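Local structure of putative diflavin flavoprotein A 3 (Synechocystis sp., 6H0C) at residues Y244-W247 / L248-Q252; M357-N360 / K361-A365; D382-L385 / K386-E390; R24-E28 / I29-L33; P9-V12 / D13-V16. The protein probably carries electrons from NADH to oxygen, reducing it to water, with this chain forming its flavodiiron core of metallo-beta-lactamase-like and flavodoxin-like parts. All coordinates share one frame; numbering follows the deposited sequence.

Interaction 1. Residues Y244-W247 / L248-Q252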
# COMPACT_ATOMS: atom_id res chain seq x y z
N TYR A 244 5.96 -3.44 -15.79
CA TYR A 244 4.99 -2.58 -15.11
C TYR A 244 4.21 -1.73 -16.12
O TYR A 244 2.98 -1.61 -16.03
CB TYR A 244 5.69 -1.67 -14.10
CG TYR A 244 5.71 -2.17 -12.68
CD1 TYR A 244 6.03 -3.50 -12.38
CD2 TYR A 244 5.46 -1.30 -11.61
CE1 TYR A 244 6.07 -3.95 -11.07
CE2 TYR A 244 5.49 -1.74 -10.31
CZ TYR A 244 5.80 -3.06 -10.04
OH TYR A 244 5.83 -3.48 -8.72
N GLN A 245 4.92 -1.15 -17.08
CA GLN A 245 4.27 -0.32 -18.09
C GLN A 245 3.25 -1.13 -18.88
O GLN A 245 2.13 -0.66 -19.12
CB GLN A 245 5.30 0.30 -19.04
CG GLN A 245 6.05 1.48 -18.46
CD GLN A 245 5.13 2.51 -17.79
OE1 GLN A 245 3.92 2.55 -18.05
NE2 GLN A 245 5.70 3.34 -16.92
N GLN A 246 3.63 -2.34 -19.26
CA GLN A 246 2.74 -3.22 -20.02
C GLN A 246 1.53 -3.64 -19.18
O GLN A 246 0.38 -3.58 -19.64
CB GLN A 246 3.49 -4.44 -20.51
CG GLN A 246 2.63 -5.42 -21.27
CD GLN A 246 3.28 -6.79 -21.36
OE1 GLN A 246 4.50 -6.92 -21.26
NE2 GLN A 246 2.46 -7.82 -21.55
N TRP A 247 1.79 -4.06 -17.94
CA TRP A 247 0.71 -4.46 -17.04
C TRP A 247 -0.26 -3.30 -16.75
O TRP A 247 -1.47 -3.49 -16.73
CB TRP A 247 1.28 -5.00 -15.73
CG TRP A 247 2.16 -6.17 -15.93
CD1 TRP A 247 2.17 -7.00 -17.01
CD2 TRP A 247 3.17 -6.65 -15.04
NE1 TRP A 247 3.12 -7.97 -16.85
CE2 TRP A 247 3.75 -7.78 -15.64
CE3 TRP A 247 3.64 -6.24 -13.79
CZ2 TRP A 247 4.77 -8.51 -15.04
CZ3 TRP A 247 4.66 -6.96 -13.18
CH2 TRP A 247 5.22 -8.08 -13.81
N LEU A 248 0.28 -2.11 -16.51
CA LEU A 248 -0.54 -0.93 -16.30
C LEU A 248 -1.40 -0.66 -17.54
O LEU A 248 -2.60 -0.34 -17.44
CB LEU A 248 0.33 0.27 -15.98
CG LEU A 248 1.01 0.24 -14.61
CD1 LEU A 248 2.16 1.24 -14.53
CD2 LEU A 248 -0.02 0.51 -13.53
N SER A 249 -0.79 -0.79 -18.70
CA SER A 249 -1.50 -0.60 -19.95
C SER A 249 -2.65 -1.58 -20.07
O SER A 249 -3.74 -1.20 -20.48
CB SER A 249 -0.55 -0.75 -21.14
OG SER A 249 0.45 0.25 -21.10
N GLU A 250 -2.42 -2.84 -19.71
CA GLU A 250 -3.49 -3.81 -19.92
C GLU A 250 -4.62 -3.63 -18.92
O GLU A 250 -5.77 -3.88 -19.24
CB GLU A 250 -2.99 -5.25 -19.90
CG GLU A 250 -1.97 -5.60 -18.87
CD GLU A 250 -1.38 -6.98 -19.13
OE1 GLU A 250 -0.74 -7.17 -20.19
OE2 GLU A 250 -1.60 -7.88 -18.28
N GLN A 251 -4.30 -3.16 -17.71
CA GLN A 251 -5.33 -2.90 -16.72
C GLN A 251 -6.28 -1.80 -17.20
O GLN A 251 -7.50 -1.95 -17.15
CB GLN A 251 -4.72 -2.51 -15.37
CG GLN A 251 -4.10 -3.68 -14.60
CD GLN A 251 -5.10 -4.80 -14.33
OE1 GLN A 251 -6.22 -4.56 -13.89
NE2 GLN A 251 -4.69 -6.03 -14.60
N GLN A 252 -5.72 -0.70 -17.68
CA GLN A 252 -6.55 0.44 -18.05
C GLN A 252 -7.25 0.19 -19.38
O GLN A 252 -8.17 0.91 -19.76
CB GLN A 252 -5.70 1.70 -18.09
CG GLN A 252 -5.16 2.05 -16.70
CD GLN A 252 -4.21 3.23 -16.70
OE1 GLN A 252 -3.05 3.11 -17.07
NE2 GLN A 252 -4.71 4.38 -16.26
O HOH W 1 -1.92 -6.43 -15.47

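Interaction 2. Residues M357-N360 / K361-A365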
# COMPACT_ATOMS: atom_id res chain seq x y z
N MET A 357 -26.96 -0.85 6.82
CA MET A 357 -27.36 0.46 6.30
C MET A 357 -27.09 0.55 4.80
O MET A 357 -27.97 0.90 4.01
CB MET A 357 -26.63 1.57 7.06
CG MET A 357 -27.05 2.99 6.68
SD MET A 357 -26.21 3.63 5.21
CE MET A 357 -24.50 3.74 5.78
N LEU A 358 -25.86 0.22 4.40
CA LEU A 358 -25.49 0.27 2.99
C LEU A 358 -26.32 -0.68 2.11
O LEU A 358 -26.79 -0.29 1.03
CB LEU A 358 -24.00 -0.04 2.83
CG LEU A 358 -23.03 1.03 3.33
CD1 LEU A 358 -21.60 0.51 3.26
CD2 LEU A 358 -23.18 2.32 2.52
N GLU A 359 -26.50 -1.91 2.57
CA GLU A 359 -27.26 -2.88 1.80
C GLU A 359 -28.67 -2.36 1.55
O GLU A 359 -29.18 -2.39 0.43
CB GLU A 359 -27.29 -4.23 2.54
CG GLU A 359 -28.11 -5.32 1.85
CD GLU A 359 -27.98 -6.66 2.54
OE1 GLU A 359 -28.21 -6.73 3.77
OE2 GLU A 359 -27.62 -7.65 1.86
N ASN A 360 -29.29 -1.85 2.61
CA ASN A 360 -30.64 -1.31 2.55
C ASN A 360 -30.78 -0.11 1.64
O ASN A 360 -31.75 -0.01 0.88
CB ASN A 360 -31.12 -0.92 3.94
CG ASN A 360 -31.52 -2.10 4.76
OD1 ASN A 360 -31.95 -3.12 4.22
ND2 ASN A 360 -31.41 -1.98 6.08
N LYS A 361 -29.82 0.81 1.72
CA LYS A 361 -29.88 2.02 0.92
C LYS A 361 -29.73 1.70 -0.56
O LYS A 361 -30.45 2.26 -1.40
CB LYS A 361 -28.81 3.03 1.38
CG LYS A 361 -29.32 4.01 2.43
CD LYS A 361 -30.08 3.28 3.52
CE LYS A 361 -30.80 4.23 4.46
NZ LYS A 361 -31.32 3.49 5.65
N PHE A 362 -28.83 0.78 -0.89
CA PHE A 362 -28.63 0.41 -2.28
C PHE A 362 -29.82 -0.41 -2.80
O PHE A 362 -30.25 -0.23 -3.94
CB PHE A 362 -27.31 -0.35 -2.44
CG PHE A 362 -26.10 0.54 -2.32
CD1 PHE A 362 -26.05 1.75 -2.99
CD2 PHE A 362 -25.03 0.17 -1.52
CE1 PHE A 362 -24.94 2.59 -2.87
CE2 PHE A 362 -23.92 1.00 -1.39
CZ PHE A 362 -23.87 2.21 -2.06
N ARG A 363 -30.38 -1.27 -1.96
CA ARG A 363 -31.57 -2.02 -2.37
C ARG A 363 -32.75 -1.08 -2.61
O ARG A 363 -33.42 -1.18 -3.64
CB ARG A 363 -31.95 -3.08 -1.35
CG ARG A 363 -33.18 -3.88 -1.78
CD ARG A 363 -33.39 -5.13 -0.94
NE ARG A 363 -33.13 -4.88 0.47
CZ ARG A 363 -32.20 -5.53 1.18
NH1 ARG A 363 -31.46 -6.47 0.61
NH2 ARG A 363 -32.03 -5.22 2.46
N ASP A 364 -33.00 -0.16 -1.69
CA ASP A 364 -34.08 0.81 -1.86
C ASP A 364 -33.86 1.68 -3.10
O ASP A 364 -34.82 2.10 -3.76
CB ASP A 364 -34.21 1.71 -0.63
CG ASP A 364 -34.73 0.97 0.58
OD1 ASP A 364 -34.75 1.55 1.68
OD2 ASP A 364 -35.11 -0.22 0.42
N ALA A 365 -32.60 1.93 -3.43
CA ALA A 365 -32.26 2.79 -4.56
C ALA A 365 -32.31 2.04 -5.88
O ALA A 365 -31.95 2.59 -6.92
CB ALA A 365 -30.89 3.42 -4.36
O HOH W 2 -34.19 -2.71 2.26

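Interaction 3. Residues D382-L385 / K386-E390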
# COMPACT_ATOMS: atom_id res chain seq x y z
N ASP A 382 -7.59 -17.32 6.51
CA ASP A 382 -7.22 -17.77 5.17
C ASP A 382 -8.44 -17.99 4.29
O ASP A 382 -8.48 -17.56 3.14
CB ASP A 382 -6.41 -19.07 5.26
CG ASP A 382 -5.46 -19.23 4.10
OD1 ASP A 382 -5.57 -18.46 3.12
OD2 ASP A 382 -4.60 -20.13 4.17
N GLN A 383 -9.46 -18.64 4.83
CA GLN A 383 -10.62 -18.95 4.02
C GLN A 383 -11.46 -17.69 3.79
O GLN A 383 -12.11 -17.56 2.75
CB GLN A 383 -11.46 -20.05 4.64
CG GLN A 383 -12.14 -20.91 3.58
CD GLN A 383 -13.00 -22.01 4.16
OE1 GLN A 383 -12.68 -22.58 5.21
NE2 GLN A 383 -14.09 -22.33 3.48
N THR A 384 -11.42 -16.76 4.74
CA THR A 384 -12.06 -15.45 4.56
C THR A 384 -11.60 -14.82 3.25
O THR A 384 -12.41 -14.44 2.42
CB THR A 384 -11.72 -14.46 5.68
OG1 THR A 384 -12.08 -15.01 6.95
CG2 THR A 384 -12.48 -13.16 5.48
N LEU A 385 -10.28 -14.74 3.09
CA LEU A 385 -9.69 -14.13 1.90
C LEU A 385 -10.13 -14.85 0.64
O LEU A 385 -10.45 -14.21 -0.36
CB LEU A 385 -8.17 -14.13 2.00
CG LEU A 385 -7.54 -13.37 3.16
CD1 LEU A 385 -6.01 -13.47 3.10
CD2 LEU A 385 -7.98 -11.93 3.13
N LYS A 386 -10.16 -16.18 0.68
CA LYS A 386 -10.49 -16.96 -0.51
C LYS A 386 -11.95 -16.76 -0.88
O LYS A 386 -12.30 -16.68 -2.06
CB LYS A 386 -10.20 -18.44 -0.28
CG LYS A 386 -8.75 -18.73 0.10
CD LYS A 386 -7.78 -18.25 -0.97
CE LYS A 386 -7.89 -19.09 -2.24
NZ LYS A 386 -6.93 -18.64 -3.28
N MET A 387 -12.81 -16.66 0.13
CA MET A 387 -14.22 -16.38 -0.08
C MET A 387 -14.42 -15.00 -0.72
O MET A 387 -15.15 -14.86 -1.70
CB MET A 387 -14.99 -16.48 1.24
CG MET A 387 -16.44 -16.02 1.17
SD MET A 387 -16.67 -14.25 1.45
CE MET A 387 -16.57 -14.13 3.24
N CYS A 388 -13.74 -13.99 -0.18
CA CYS A 388 -13.81 -12.64 -0.75
C CYS A 388 -13.28 -12.60 -2.19
O CYS A 388 -13.88 -11.97 -3.06
CB CYS A 388 -13.02 -11.66 0.12
SG CYS A 388 -13.79 -11.33 1.72
N GLU A 389 -12.16 -13.27 -2.42
CA GLU A 389 -11.59 -13.35 -3.75
C GLU A 389 -12.61 -13.97 -4.70
O GLU A 389 -12.81 -13.48 -5.81
CB GLU A 389 -10.28 -14.16 -3.72
CG GLU A 389 -9.57 -14.30 -5.06
CD GLU A 389 -8.20 -14.95 -4.94
OE1 GLU A 389 -7.46 -14.97 -5.95
OE2 GLU A 389 -7.85 -15.44 -3.85
N GLU A 390 -13.29 -15.02 -4.23
CA GLU A 390 -14.26 -15.73 -5.05
C GLU A 390 -15.47 -14.86 -5.34
O GLU A 390 -16.03 -14.88 -6.43
CB GLU A 390 -14.69 -17.03 -4.38
CG GLU A 390 -15.37 -17.99 -5.33
CD GLU A 390 -14.46 -18.40 -6.47
OE1 GLU A 390 -14.95 -18.54 -7.61
OE2 GLU A 390 -13.25 -18.60 -6.21

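Interaction 4. Residues R24-E28 / I29-L33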
# COMPACT_ATOMS: atom_id res chain seq x y z
N ARG A 24 4.55 -16.73 6.39
CA ARG A 24 3.52 -15.70 6.28
C ARG A 24 3.13 -15.28 7.69
O ARG A 24 2.92 -16.13 8.57
CB ARG A 24 2.32 -16.21 5.50
CG ARG A 24 1.21 -15.19 5.36
CD ARG A 24 0.06 -15.76 4.56
NE ARG A 24 -0.36 -17.04 5.11
CZ ARG A 24 -1.42 -17.74 4.70
NH1 ARG A 24 -2.17 -17.28 3.70
NH2 ARG A 24 -1.71 -18.89 5.27
N LEU A 25 3.04 -13.97 7.92
CA LEU A 25 2.72 -13.47 9.25
C LEU A 25 1.31 -12.87 9.34
O LEU A 25 0.72 -12.83 10.42
CB LEU A 25 3.78 -12.45 9.70
CG LEU A 25 5.22 -12.97 9.86
CD1 LEU A 25 6.11 -11.95 10.57
CD2 LEU A 25 5.26 -14.31 10.58
N LYS A 26 0.78 -12.40 8.21
CA LYS A 26 -0.58 -11.84 8.17
C LYS A 26 -1.44 -12.53 7.11
O LYS A 26 -0.95 -12.93 6.06
CB LYS A 26 -0.56 -10.33 7.86
CG LYS A 26 0.68 -9.54 8.27
CD LYS A 26 0.66 -8.17 7.57
CE LYS A 26 1.88 -7.31 7.88
NZ LYS A 26 1.79 -6.66 9.22
N PHE A 27 -2.74 -12.66 7.39
CA PHE A 27 -3.68 -13.12 6.37
C PHE A 27 -4.05 -11.95 5.48
O PHE A 27 -5.10 -11.33 5.65
CB PHE A 27 -4.93 -13.74 7.00
CG PHE A 27 -4.66 -15.00 7.76
CD1 PHE A 27 -4.32 -16.18 7.09
CD2 PHE A 27 -4.73 -15.02 9.14
CE1 PHE A 27 -4.07 -17.35 7.79
CE2 PHE A 27 -4.48 -16.19 9.85
CZ PHE A 27 -4.14 -17.36 9.17
N GLU A 28 -3.17 -11.64 4.54
CA GLU A 28 -3.49 -10.64 3.53
C GLU A 28 -3.21 -11.27 2.19
O GLU A 28 -2.28 -12.06 2.07
CB GLU A 28 -2.68 -9.37 3.75
CG GLU A 28 -3.09 -8.64 5.01
CD GLU A 28 -2.20 -7.47 5.30
OE1 GLU A 28 -1.33 -7.15 4.46
OE2 GLU A 28 -2.35 -6.87 6.38
N ILE A 29 -4.03 -10.96 1.19
CA ILE A 29 -3.99 -11.67 -0.09
C ILE A 29 -2.59 -11.64 -0.71
O ILE A 29 -2.17 -12.60 -1.36
CB ILE A 29 -5.04 -11.09 -1.09
CG1 ILE A 29 -5.34 -12.06 -2.23
CG2 ILE A 29 -4.61 -9.75 -1.64
CD1 ILE A 29 -6.14 -13.25 -1.80
N GLU A 30 -1.84 -10.56 -0.46
CA GLU A 30 -0.54 -10.41 -1.12
C GLU A 30 0.52 -11.41 -0.65
O GLU A 30 1.52 -11.62 -1.33
CB GLU A 30 -0.01 -8.98 -0.93
CG GLU A 30 0.38 -8.66 0.50
CD GLU A 30 0.35 -7.17 0.77
OE1 GLU A 30 1.40 -6.51 0.66
OE2 GLU A 30 -0.75 -6.67 1.08
N TYR A 31 0.31 -12.03 0.51
CA TYR A 31 1.23 -13.07 0.99
C TYR A 31 0.78 -14.47 0.54
O TYR A 31 1.27 -15.47 1.05
CB TYR A 31 1.36 -13.02 2.53
CG TYR A 31 1.81 -11.66 3.02
CD1 TYR A 31 3.09 -11.21 2.76
CD2 TYR A 31 0.95 -10.83 3.72
CE1 TYR A 31 3.52 -9.95 3.18
CE2 TYR A 31 1.36 -9.57 4.15
CZ TYR A 31 2.64 -9.14 3.87
OH TYR A 31 3.06 -7.89 4.28
N GLY A 32 -0.12 -14.50 -0.43
CA GLY A 32 -0.74 -15.74 -0.87
C GLY A 32 0.17 -16.85 -1.37
O GLY A 32 -0.15 -18.02 -1.24
N LEU A 33 1.31 -16.48 -1.95
CA LEU A 33 2.25 -17.48 -2.46
C LEU A 33 3.08 -18.08 -1.33
O LEU A 33 3.86 -19.01 -1.54
CB LEU A 33 3.16 -16.88 -3.54
CG LEU A 33 2.42 -16.23 -4.71
CD1 LEU A 33 3.37 -15.75 -5.79
CD2 LEU A 33 1.39 -17.20 -5.27
O HOH W 3 1.18 -5.92 4.17

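Interaction 5. Residues P9-V12 / D13-V16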
# COMPACT_ATOMS: atom_id res chain seq x y z
N PRO A 9 26.08 -3.66 3.05
CA PRO A 9 26.41 -2.37 2.41
C PRO A 9 26.03 -2.43 0.93
O PRO A 9 26.34 -3.43 0.28
CB PRO A 9 27.92 -2.25 2.60
CG PRO A 9 28.39 -3.66 2.74
CD PRO A 9 27.29 -4.41 3.43
N ILE A 10 25.36 -1.42 0.40
CA ILE A 10 24.83 -1.53 -0.96
C ILE A 10 25.31 -0.42 -1.88
O ILE A 10 25.17 -0.52 -3.09
CB ILE A 10 23.27 -1.54 -0.95
CG1 ILE A 10 22.71 -0.25 -0.36
CG2 ILE A 10 22.74 -2.76 -0.20
CD1 ILE A 10 21.20 -0.14 -0.52
N ALA A 11 25.88 0.63 -1.31
CA ALA A 11 26.42 1.75 -2.09
C ALA A 11 27.18 2.64 -1.11
O ALA A 11 27.17 2.37 0.09
CB ALA A 11 25.30 2.51 -2.80
N VAL A 12 27.85 3.68 -1.61
CA VAL A 12 28.65 4.52 -0.72
C VAL A 12 27.77 5.10 0.39
O VAL A 12 26.69 5.64 0.13
CB VAL A 12 29.36 5.68 -1.46
CG1 VAL A 12 30.46 5.14 -2.34
CG2 VAL A 12 28.38 6.50 -2.27
N ASP A 13 28.24 4.95 1.63
CA ASP A 13 27.55 5.46 2.81
C ASP A 13 26.18 4.81 3.04
O ASP A 13 25.42 5.25 3.90
CB ASP A 13 27.38 6.98 2.69
CG ASP A 13 28.70 7.69 2.43
OD1 ASP A 13 29.68 7.43 3.16
OD2 ASP A 13 28.76 8.50 1.48
N THR A 14 25.87 3.76 2.28
CA THR A 14 24.52 3.23 2.31
C THR A 14 24.46 1.75 2.66
O THR A 14 25.14 0.91 2.06
CB THR A 14 23.82 3.43 0.95
OG1 THR A 14 24.01 4.78 0.50
CG2 THR A 14 22.33 3.13 1.08
N THR A 15 23.60 1.43 3.63
CA THR A 15 23.43 0.07 4.11
C THR A 15 21.96 -0.32 4.10
O THR A 15 21.10 0.50 4.43
CB THR A 15 23.99 -0.07 5.53
OG1 THR A 15 25.32 0.46 5.57
CG2 THR A 15 23.99 -1.54 5.97
N VAL A 16 21.67 -1.57 3.73
CA VAL A 16 20.31 -2.09 3.89
C VAL A 16 20.19 -3.03 5.10
O VAL A 16 21.10 -3.81 5.41
CB VAL A 16 19.82 -2.84 2.63
CG1 VAL A 16 20.60 -4.12 2.44
CG2 VAL A 16 18.34 -3.15 2.76

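Interaction 1. Residues Y244-W247 / L248-Q252
Leu248 lays its CB, CG and CD1 against the carbonyl of Tyr244 one helical turn earlier, and CG comes as near as 3.1 Å to Tyr244 O. The same oxygen accepts the Leu248 backbone N-H in a fairly straight bond, 165° at the hydrogen. One residue further on, Gln245 O is gripped twice by one residue: Ser249 N at 3.0 Å and Ser249 OG at 2.8 Å reach it from opposite faces of its carbonyl plane. The hydroxyl can fold back because OG stands anti to its own carbonyl carbon (chi1 -63°), which turns it back toward Gln245 O.

Glu250 runs beside Trp247 with its carboxylate plane 59° from the ring, and OE2 lies 4.1 Å from Trp247 CD1. Its OE1 comes to 3.5 Å from Gln246 NE2, the amide and carboxylate being strongly inclined to each other. A water bridges this side: it donates to Trp247 O and Glu250 OE2 and accepts from Gln251 NE2 at 2.9 Å, so a carbonyl already taken by Gln251 N has a second donor.

Outside partners cover the apolar side. Tyr244 stacks on Phe174, Arg196 makes a cation-pi contact with Trp247, and Leu248 meets Val210 and Phe199. The arrangement is that of an amphipathic alpha-helix, 237-253, packed on helices 189-202 and 207-217.

Interaction 2. Residues M357-N360 / K361-A365
Arg363 spans the turn back to Glu359 and Asn360, and its atoms can be followed outward. CB lies 3.4 Å from Glu359 O, the carbonyl that also accepts the Arg363 backbone N-H. CG is anti to the backbone N (chi1 -179°) and the chain bends at chi3 (40°), a course that brings the guanidinium alongside Glu359 and Asn360. NE donates to a water at 3.0 Å, which lies in the guanidinium plane at its edge. NH1 rests 3.8 Å from Glu359 CG, in the alongside approach of two chains pointing the same way. NH2 reaches Asn360 OD1 at 2.7 Å, near the guanidinium plane; the distance is short, but the bend at the hydrogen, 126°, makes the bond weak.

The same water bridges the two groups, donating to Asn360 OD1 and Asp364 OD2 while accepting from NE. Glu359 OE2 is 4.2 Å from Arg363 NH1, beyond a salt bridge; the carboxylate is instead engaged by Arg375, through a salt bridge, and by Thr373 OG1.

On the apolar side Leu358 and Phe362 lie side by side, Leu358 CD2 being 4.2 Å from Phe362 CE2, while Phe362 CD2 approaches Leu358 O to 3.1 Å.

Helix 353-364 is the connection of the beta-alpha-beta unit between strands 341-348 and 368-377 of the flavodoxin-like sheet. Phe362 meets Phe310 and Phe312 edge-to-face and touches Val344 and Phe369, while Met357 and Leu358 lean on helix 323-335.

Interaction 3. Residues D382-L385 / K386-E390
With chi1 at -57°, Lys386 sets CG anti to its own carbonyl carbon and directs it to the preceding turn, where CG lies 3.3 Å from Asp382 O. Two further bends, at chi2 and chi3, curl the chain so that NZ ends beside Glu389. This is the first part of helix 382-404, the C-terminal helix that follows the last strand of the flavodoxin-like sheet.

Successive i to i+4 bonds hold the start of the helix. Lys386 N donates to Asp382 O at a long 3.3 Å, and the bond from Glu389 N to Leu385 O is shorter, 2.8 Å. Between them Cys388 N donates to Thr384 O at 3.0 Å, with 169° at the hydrogen. Thr384 OG1 bonds to Thr381 N, just before the helix.

Leu385 and Cys388 are buried, touching Thr271 and Ala275 of helix 268-281 respectively; Thr384 also touches Val376 of strand 368-377. Glu389 has an extended chain, and its OE1 forms a salt bridge with Lys282. Its other oxygen, OE2, meets Lys386 NZ at 3.4 Å in a salt bridge whose hydrogen bond is weak.

Interaction 4. Residues R24-E28 / I29-L33
Glu28 O receives the Tyr31 backbone N-H at 3.0 Å, with 158° at the hydrogen, though the donor sits well above the carbonyl plane. This i to i+3 bond turns the chain through the short 3-10 segment 29-30, in the loop joining strands 14-21 and 37-45 of the metallo-beta-lactamase-like part. Just before it, Phe27 is the centre of an inverse gamma turn, with a weak bond from Glu28 N to Lys26 O.

Tyr31 swings back into the bend and is met by three side chains of residues 24-28. Arg24 crosses it obliquely, CG lying 3.6 Å from Tyr31 CB. Lys26 passes near the far end of the ring, CD being 3.8 Å from Tyr31 CE2. Glu28 runs alongside and points the same way, its carboxylate inclined 34° to the ring. One face of the ring is covered over its centre by Glu30 CG; that carbon occupies the tight position between the backbone N and the carbonyl carbon (chi1 68°).

Glu28 OE1 and Glu30 OE2 approach to 3.5 Å, two acceptors of like charge. Arg153 probably eases the repulsion: it forms a salt bridge with Glu30 OE2 and a long, weak ion pair with Glu28 OE1. Glu30 OE1 is bonded to His177 NE2, and Lys26 NZ to a citrate probably brought by the crystallisation liquor. One water links Tyr31 OH, at 2.7 Å, to the Glu28 carboxylate, donating to Glu28 OE1 at 2.8 Å.

Interaction 5. Residues P9-V12 / D13-V16
Main-chain bonds join Thr14 to Ile10 and Ala11. Thr14 O accepts Ile10 N at 2.9 Å, almost straight with 173° at the hydrogen, and also the Ala11 N-H at 3.5 Å, a weak second bond. Pro9 CA adds a CA-H...O contact to the same oxygen. In the other direction Thr14 N donates to Ala11 O at 2.9 Å.

Among side-chain polar contacts, Thr14 OG1 donates to Val12 O at 2.8 Å. The first torsion (chi1 -47°) explains both ends of this residue: it places OG1 anti to the carbonyl carbon, toward the turn, and leaves CG2 anti to the backbone N, toward Ile10. Asp13 turns its carboxylate elsewhere, to a salt bridge with Arg140 through OD1 and a hydrogen bond with His142 through OD2.

These bonds describe the closed end of the hairpin formed by strands 4-11 and 14-21, at the edge of the seven-stranded mixed sheet. A type II turn runs from Ala11 to Thr14, and the register shifts by one residue between the pairs Pro9-Thr15 and Ala11-Thr14; with Ile10 and Ala11 both opposite Thr14, this is a classic beta bulge.

Apolar contacts gather on Ile10. Its CG1 lies 3.7 Å from Thr14 CG2, and CD1 comes nearly as close to that methyl. The side chains of Ile10 and Val16 cross at about a right angle, Ile10 CG2 touching Val16 CG1 at 3.7 Å. Tyr42 of strand 37-45 meets both Ile10 and Val16, and Ile167 also touches Ile10.

From the N terminus, interaction 5 closes the tight hairpin between strands 4-11 and 14-21, and interaction 4 bends the loop leading from the second of these strands to strand 37-45. Interaction 1 follows on helix 237-253; interactions 2 and 3 lie on helices 353-364 and 382-404 of the flavodoxin-like part. All five are local and in series; none encloses or crosses another. Interactions 3 and 4 alone touch, joining the two parts of the core: Leu385 CD1 packs 3.4 Å from Phe27 C, and Asp382 pairs weakly with Arg24. Interactions 2 and 5 stand furthest apart, with centres about 55 Å from each other.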